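Local atomic coordinates of gamma-resorcylate decarboxylase (Polaromonas, PDB entry 4QRO), a protein that probably catalyses the non-oxidative decarboxylation of gamma-resorcylate (2,6-dihydroxybenzoate) to resorcinol, and binds manganese and the inhibitor 2-nitroresorcinol. Residues I5-H10 and Y258-G263; F284-P289 and D294-W299. All coordinates share one frame; numbering follows the deposited sequence.

Overall arrangement
Contact 1 joins strand 4-11 to the end of strand 257-260, across the place where strand 282-283 and its following loop lie. Contact 2 comes later in the chain and sets that loop, 284-289, against helix 293-302. Their centres are about 8 Å apart, and they meet directly where the backbone N of His-10 is hydrogen-bonded to the O of Trp-288. Both reach the same manganese and inhibitor, contact 1 through Glu-8 and His-10, contact 2 through Asp-287. The first strand and the loop after the last one thus converge on one site, an example of how an amidohydrolase-family barrel gathers metal ligands from residues far apart in sequence.

Contact 1 (I5-H10 and Y258-G263). With MN (manganese (II) ion), chain K; 38L (2-nitrobenzene-1,3-diol), chain M.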
loop_
_atom_site.group_PDB
_atom_site.type_symbol
_atom_site.label_atom_id
_atom_site.label_comp_id
_atom_site.label_asym_id
_atom_site.label_seq_id
_atom_site.Cartn_x
_atom_site.Cartn_y
_atom_site.Cartn_z
ATOM N N ILE A 5 -20.332 18.177 -1.288
ATOM C CA ILE A 5 -19.631 18.313 -2.539
ATOM C C ILE A 5 -18.837 17.020 -2.735
ATOM O O ILE A 5 -18.212 16.524 -1.805
ATOM C CB ILE A 5 -18.697 19.542 -2.528
ATOM C CG1 ILE A 5 -19.506 20.840 -2.336
ATOM C CG2 ILE A 5 -17.840 19.566 -3.787
ATOM C CD1 ILE A 5 -18.660 22.044 -1.994
ATOM N N ALA A 6 -18.908 16.472 -3.938
ATOM C CA ALA A 6 -18.282 15.191 -4.261
ATOM C C ALA A 6 -17.431 15.395 -5.492
ATOM O O ALA A 6 -17.832 16.158 -6.384
ATOM C CB ALA A 6 -19.350 14.156 -4.464
ATOM N N LEU A 7 -16.221 14.837 -5.514
ATOM C CA LEU A 7 -15.279 15.095 -6.622
ATOM C C LEU A 7 -14.502 13.924 -7.222
ATOM O O LEU A 7 -13.489 14.136 -7.872
ATOM C CB LEU A 7 -14.282 16.206 -6.228
ATOM C CG LEU A 7 -13.397 15.973 -5.001
ATOM C CD1 LEU A 7 -12.024 16.579 -5.216
ATOM C CD2 LEU A 7 -14.052 16.526 -3.735
ATOM N N GLU A 8 -14.923 12.697 -6.969
ATOM C CA GLU A 8 -14.485 11.569 -7.781
ATOM C C GLU A 8 -15.738 10.918 -8.339
ATOM O O GLU A 8 -16.190 9.868 -7.880
ATOM C CB GLU A 8 -13.621 10.555 -7.004
ATOM C CG GLU A 8 -12.765 9.733 -7.962
ATOM C CD GLU A 8 -11.909 8.666 -7.299
ATOM O OE1 GLU A 8 -11.906 7.513 -7.801
ATOM O OE2 GLU A 8 -11.187 8.995 -6.336
ATOM N N GLU A 9 -16.281 11.566 -9.360
ATOM C CA GLU A 9 -17.608 11.300 -9.852
ATOM C C GLU A 9 -17.463 11.267 -11.384
ATOM O O GLU A 9 -17.179 12.285 -12.045
ATOM C CB GLU A 9 -18.605 12.395 -9.391
ATOM C CG GLU A 9 -18.410 12.972 -7.963
ATOM C CD GLU A 9 -18.456 11.937 -6.836
ATOM O OE1 GLU A 9 -17.536 11.933 -5.956
ATOM O OE2 GLU A 9 -19.408 11.122 -6.803
ATOM N N HIS A 10 -17.591 10.073 -11.930
ATOM C CA HIS A 10 -17.145 9.808 -13.267
ATOM C C HIS A 10 -18.284 9.726 -14.269
ATOM O O HIS A 10 -19.401 9.354 -13.930
ATOM C CB HIS A 10 -16.386 8.484 -13.316
ATOM C CG HIS A 10 -15.204 8.410 -12.402
ATOM N ND1 HIS A 10 -14.059 9.154 -12.601
ATOM C CD2 HIS A 10 -14.959 7.612 -11.333
ATOM C CE1 HIS A 10 -13.175 8.850 -11.665
ATOM N NE2 HIS A 10 -13.690 7.907 -10.894
ATOM N N TYR A 258 -4.195 16.484 -0.693
ATOM C CA TYR A 258 -5.545 16.304 -0.162
ATOM C C TYR A 258 -5.986 14.862 -0.495
ATOM O O TYR A 258 -5.590 14.305 -1.514
ATOM C CB TYR A 258 -6.549 17.301 -0.744
ATOM C CG TYR A 258 -6.173 18.751 -0.493
ATOM C CD1 TYR A 258 -5.096 19.315 -1.178
ATOM C CD2 TYR A 258 -6.872 19.553 0.412
ATOM C CE1 TYR A 258 -4.706 20.610 -0.956
ATOM C CE2 TYR A 258 -6.490 20.888 0.620
ATOM C CZ TYR A 258 -5.394 21.394 -0.064
ATOM O OH TYR A 258 -4.942 22.691 0.091
ATOM N N LEU A 259 -6.783 14.261 0.382
ATOM C CA LEU A 259 -7.291 12.895 0.207
ATOM C C LEU A 259 -8.797 12.916 0.116
ATOM O O LEU A 259 -9.420 13.654 0.860
ATOM C CB LEU A 259 -6.934 12.036 1.445
ATOM C CG LEU A 259 -5.498 12.158 1.927
ATOM C CD1 LEU A 259 -5.245 11.142 3.062
ATOM C CD2 LEU A 259 -4.523 11.968 0.765
ATOM N N THR A 260 -9.398 12.106 -0.766
ATOM C CA THR A 260 -10.854 11.934 -0.732
ATOM C C THR A 260 -11.269 10.588 -0.172
ATOM O O THR A 260 -10.451 9.691 -0.048
ATOM C CB THR A 260 -11.548 12.171 -2.095
ATOM O OG1 THR A 260 -11.507 10.987 -2.898
ATOM C CG2 THR A 260 -10.908 13.306 -2.818
ATOM N N THR A 261 -12.558 10.490 0.168
ATOM C CA THR A 261 -13.109 9.280 0.760
ATOM C C THR A 261 -13.623 8.288 -0.294
ATOM O O THR A 261 -14.254 7.302 0.041
ATOM C CB THR A 261 -14.261 9.614 1.749
ATOM O OG1 THR A 261 -15.398 10.126 1.030
ATOM C CG2 THR A 261 -13.810 10.641 2.806
ATOM N N SER A 262 -13.338 8.514 -1.567
ATOM C CA SER A 262 -13.902 7.664 -2.587
ATOM C C SER A 262 -13.570 6.185 -2.377
ATOM O O SER A 262 -12.420 5.816 -2.113
ATOM C CB SER A 262 -13.402 8.077 -3.943
ATOM O OG SER A 262 -11.990 7.989 -3.986
ATOM N N GLY A 263 -14.601 5.351 -2.516
ATOM C CA GLY A 263 -14.439 3.912 -2.523
ATOM C C GLY A 263 -13.743 3.356 -1.300
ATOM O O GLY A 263 -13.186 2.271 -1.359
HETATM MN MN MN K . -12.578 6.470 -9.579
HETATM O OAK 38L M . -11.518 4.552 -8.738
HETATM N NAG 38L M . -11.902 3.415 -8.721
HETATM O OAJ 38L M . -11.589 2.707 -7.765
HETATM C CAA 38L M . -12.698 2.932 -9.789
HETATM C CAF 38L M . -13.092 1.597 -9.754
HETATM O OAH 38L M . -13.380 1.011 -8.558
HETATM C CAE 38L M . -13.196 0.860 -10.933
HETATM C CAD 38L M . -12.959 1.465 -12.163
HETATM C CAC 38L M . -12.733 2.837 -12.220
HETATM C CAB 38L M . -12.646 3.578 -11.042
HETATM O OAI 38L M . -12.491 4.936 -11.124
#
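Ser-262 and Glu-8 form the polar centre of this contact, which brings the first strand of the barrel to the turn that follows strand 257-260. The hydroxyl OG of Ser-262 donates a hydrogen bond to OE2 of Glu-8 over 2.7 Å, coming from above the carboxylate plane, 61° out of it. CB of Ser-262 points toward the strand, and a chi1 of 59° turns OG onto that oxygen. The same OG accepts a hydrogen bond from the backbone N of His-218. On the glutamate side, OE2 has a second partner in the hydroxyl of Tyr-162, which is also bonded to OG1 of Thr-260. Within the turn, the backbone N of Ser-262 makes a weak bond of 3.4 Å to OG1 of Thr-260.

Metal bonds form the second group. An extended chain carries the Glu-8 carboxylate outward from the strand, and its other oxygen, OE1, binds manganese at 2.2 Å. Two residues on, NE2 of His-10 reaches the same ion at 2.2 Å; Asp-287 and His-164 complete the protein ligands. The inhibitor adds two oxygens, OAI at 2.2 Å and nitro OAK at 2.4 Å from the manganese.

Apolar contact is slight: CD1 of Leu-7 lies 4.2 Å from CG2 of Thr-260.

Were Ser-262 replaced by an alanine, OE2 of Glu-8 would probably keep Tyr-162 but lose its serine donor, the backbone N of His-218 would lose an acceptor, and the carboxylate would be less firmly held against rotation. The two oxygens of Glu-8 thus divide their work, one for the metal and one for the hydroxyls. Ser-262 and Tyr-162 act as a second shell that fixes how a first-shell ligand is turned, in a glutamate-x-histidine pair consistent with the metal sites of related amidohydrolase-family decarboxylases.

Contact 2 (F284-P289 and D294-W299); sequences FSTDWP and DHAADW. With MN (manganese (II) ion), chain K; 38L (2-nitrobenzene-1,3-diol), chain M; ACT (acetate ion), chain L.
Ala-296 presses its methyl against Thr-286, and this small pairing is the heart of the meeting between the loop after strand 282-283 and the helix that follows it. CB of Ala-296 points at the loop and lies 3.6 Å from CG2 of Thr-286, methyl against methyl, with the threonine CB almost as near. The short side chain lets the two backbones approach to 5.3 Å between the CA atoms of Thr-286 and Ala-296.

Phe-284 meets the same methyl beside the threonine. A chi1 of 177° turns its ring away from its own backbone N and brings CZ to the helix, within 4.1 Å of CB of Ala-296 and close to CA of Ala-297. The carbonyl O of Ala-296 sits at the ring's edge, in its plane, 3.8 Å from CE1 of Phe-284; the same oxygen lies at the edge of the Trp-299 indole. Phe-300, further along the helix, meets the Phe-284 ring at about 40°.

Thr-286 has a second task. Its OG1 accepts from the backbone N of Trp-288 in an ST turn, though the position of that oxygen is less certain. Between them Asp-287 takes a positive phi of 75°, and its OD1 binds manganese at 2.2 Å while OD2 is hydrogen-bonded to NE2 of His-218. A cis peptide then leads into Pro-289, whose CB packs on one face of the Trp-288 indole. Near the start of the helix an acetate, probably from the crystallisation liquor, accepts from the backbone N of Asp-294.

Methyls and a phenyl ring thus make the loop apolar toward the helix, whereas its polar groups turn to its own backbone, strand 4-11, Thr-261 and the metal site, where Asp-287 supplies the metal-binding aspartate that amidohydrolase-family barrels commonly carry after the last strand.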
loop_
_atom_site.group_PDB
_atom_site.type_symbol
_atom_site.label_atom_id
_atom_site.label_comp_id
_atom_site.label_asym_id
_atom_site.label_seq_id
_atom_site.Cartn_x
_atom_site.Cartn_y
_atom_site.Cartn_z
ATOM N N PHE A 284 -14.965 14.572 1.086
ATOM C CA PHE A 284 -15.975 13.596 0.710
ATOM C C PHE A 284 -15.919 13.351 -0.795
ATOM O O PHE A 284 -15.673 14.264 -1.566
ATOM C CB PHE A 284 -17.375 14.053 1.150
ATOM C CG PHE A 284 -18.489 13.111 0.729
ATOM C CD1 PHE A 284 -18.672 11.886 1.346
ATOM C CD2 PHE A 284 -19.333 13.447 -0.314
ATOM C CE1 PHE A 284 -19.708 11.051 0.962
ATOM C CE2 PHE A 284 -20.347 12.618 -0.709
ATOM C CZ PHE A 284 -20.532 11.404 -0.084
ATOM N N SER A 285 -16.062 12.090 -1.193
ATOM C CA SER A 285 -16.288 11.726 -2.597
ATOM C C SER A 285 -16.839 10.324 -2.596
ATOM O O SER A 285 -16.775 9.643 -1.578
ATOM C CB SER A 285 -15.003 11.798 -3.420
ATOM O OG SER A 285 -14.657 13.163 -3.662
ATOM N N THR A 286 -17.395 9.901 -3.724
ATOM C CA THR A 286 -18.107 8.649 -3.789
ATOM C C THR A 286 -17.451 7.599 -4.699
ATOM O O THR A 286 -17.447 6.419 -4.346
ATOM C CB THR A 286 -19.570 8.865 -4.255
ATOM O OG1 THR A 286 -19.571 9.248 -5.627
ATOM C CG2 THR A 286 -20.263 9.937 -3.452
ATOM N N ASP A 287 -16.882 8.023 -5.847
ATOM C CA ASP A 287 -16.465 7.117 -6.932
ATOM C C ASP A 287 -17.653 6.565 -7.747
ATOM O O ASP A 287 -17.524 5.562 -8.425
ATOM C CB ASP A 287 -15.614 5.967 -6.413
ATOM C CG ASP A 287 -14.520 5.546 -7.392
ATOM O OD1 ASP A 287 -14.434 6.081 -8.540
ATOM O OD2 ASP A 287 -13.732 4.666 -6.986
ATOM N N TRP A 288 -18.789 7.231 -7.668
ATOM C CA TRP A 288 -19.895 6.943 -8.561
ATOM C C TRP A 288 -19.338 7.014 -9.968
ATOM O O TRP A 288 -18.572 7.936 -10.269
ATOM C CB TRP A 288 -21.029 7.935 -8.358
ATOM C CG TRP A 288 -22.195 7.786 -9.294
ATOM C CD1 TRP A 288 -22.430 8.546 -10.431
ATOM C CD2 TRP A 288 -23.298 6.880 -9.189
ATOM N NE1 TRP A 288 -23.597 8.158 -11.018
ATOM C CE2 TRP A 288 -24.157 7.135 -10.293
ATOM C CE3 TRP A 288 -23.635 5.856 -8.299
ATOM C CZ2 TRP A 288 -25.361 6.429 -10.496
ATOM C CZ3 TRP A 288 -24.851 5.144 -8.506
ATOM C CH2 TRP A 288 -25.680 5.434 -9.604
ATOM N N PRO A 289 -19.698 6.042 -10.823
ATOM C CA PRO A 289 -20.705 4.990 -10.658
ATOM C C PRO A 289 -20.179 3.613 -10.298
ATOM O O PRO A 289 -20.944 2.624 -10.313
ATOM C CB PRO A 289 -21.375 4.962 -12.028
ATOM C CG PRO A 289 -20.239 5.216 -12.945
ATOM C CD PRO A 289 -19.344 6.205 -12.247
ATOM N N ASP A 294 -25.596 6.006 -2.512
ATOM C CA ASP A 294 -26.220 5.786 -1.192
ATOM C C ASP A 294 -25.261 5.127 -0.184
ATOM O O ASP A 294 -25.251 5.501 0.999
ATOM C CB ASP A 294 -27.591 5.064 -1.267
ATOM C CG ASP A 294 -27.519 3.637 -1.825
ATOM O OD1 ASP A 294 -26.464 3.198 -2.317
ATOM O OD2 ASP A 294 -28.569 2.955 -1.783
ATOM N N HIS A 295 -24.445 4.192 -0.659
ATOM C CA HIS A 295 -23.350 3.590 0.160
ATOM C C HIS A 295 -22.377 4.648 0.713
ATOM O O HIS A 295 -22.123 4.696 1.910
ATOM C CB HIS A 295 -22.544 2.559 -0.633
ATOM C CG HIS A 295 -23.310 1.310 -0.973
ATOM N ND1 HIS A 295 -22.755 0.275 -1.701
ATOM C CD2 HIS A 295 -24.592 0.943 -0.711
ATOM C CE1 HIS A 295 -23.650 -0.693 -1.836
ATOM N NE2 HIS A 295 -24.777 -0.304 -1.261
ATOM N N ALA A 296 -21.859 5.504 -0.160
ATOM C CA ALA A 296 -20.929 6.563 0.247
ATOM C C ALA A 296 -21.573 7.490 1.276
ATOM O O ALA A 296 -21.024 7.732 2.349
ATOM C CB ALA A 296 -20.476 7.351 -0.955
ATOM N N ALA A 297 -22.746 8.005 0.943
ATOM C CA ALA A 297 -23.397 9.019 1.750
ATOM C C ALA A 297 -23.874 8.520 3.103
ATOM O O ALA A 297 -23.760 9.228 4.108
ATOM C CB ALA A 297 -24.559 9.623 0.977
ATOM N N ASP A 298 -24.490 7.347 3.125
ATOM C CA ASP A 298 -24.951 6.736 4.393
ATOM C C ASP A 298 -23.785 6.445 5.363
ATOM O O ASP A 298 -23.902 6.639 6.581
ATOM C CB ASP A 298 -25.700 5.433 4.088
ATOM C CG ASP A 298 -27.072 5.682 3.457
ATOM O OD1 ASP A 298 -27.558 6.840 3.487
ATOM O OD2 ASP A 298 -27.666 4.718 2.949
ATOM N N TRP A 299 -22.685 5.938 4.826
ATOM C CA TRP A 299 -21.489 5.743 5.639
ATOM C C TRP A 299 -21.000 7.076 6.200
ATOM O O TRP A 299 -20.807 7.206 7.408
ATOM C CB TRP A 299 -20.364 5.053 4.867
ATOM C CG TRP A 299 -19.054 5.216 5.596
ATOM C CD1 TRP A 299 -18.635 4.519 6.704
ATOM C CD2 TRP A 299 -18.024 6.155 5.302
ATOM N NE1 TRP A 299 -17.419 4.965 7.105
ATOM C CE2 TRP A 299 -17.030 5.999 6.280
ATOM C CE3 TRP A 299 -17.856 7.140 4.310
ATOM C CZ2 TRP A 299 -15.849 6.744 6.263
ATOM C CZ3 TRP A 299 -16.698 7.876 4.289
ATOM C CH2 TRP A 299 -15.701 7.688 5.271
HETATM MN MN MN K . -12.578 6.470 -9.579
HETATM O OAK 38L M . -11.518 4.552 -8.738
HETATM N NAG 38L M . -11.902 3.415 -8.721
HETATM O OAJ 38L M . -11.589 2.707 -7.765
HETATM C CAA 38L M . -12.698 2.932 -9.789
HETATM C CAF 38L M . -13.092 1.597 -9.754
HETATM O OAH 38L M . -13.380 1.011 -8.558
HETATM C CAE 38L M . -13.196 0.860 -10.933
HETATM C CAD 38L M . -12.959 1.465 -12.163
HETATM C CAC 38L M . -12.733 2.837 -12.220
HETATM C CAB 38L M . -12.646 3.578 -11.042
HETATM O OAI 38L M . -12.491 4.936 -11.124
HETATM C C ACT L . -27.574 4.628 -5.410
HETATM O O ACT L . -26.418 5.042 -5.265
HETATM O OXT ACT L . -28.428 4.849 -4.525
HETATM C CH3 ACT L . -27.925 3.864 -6.659
#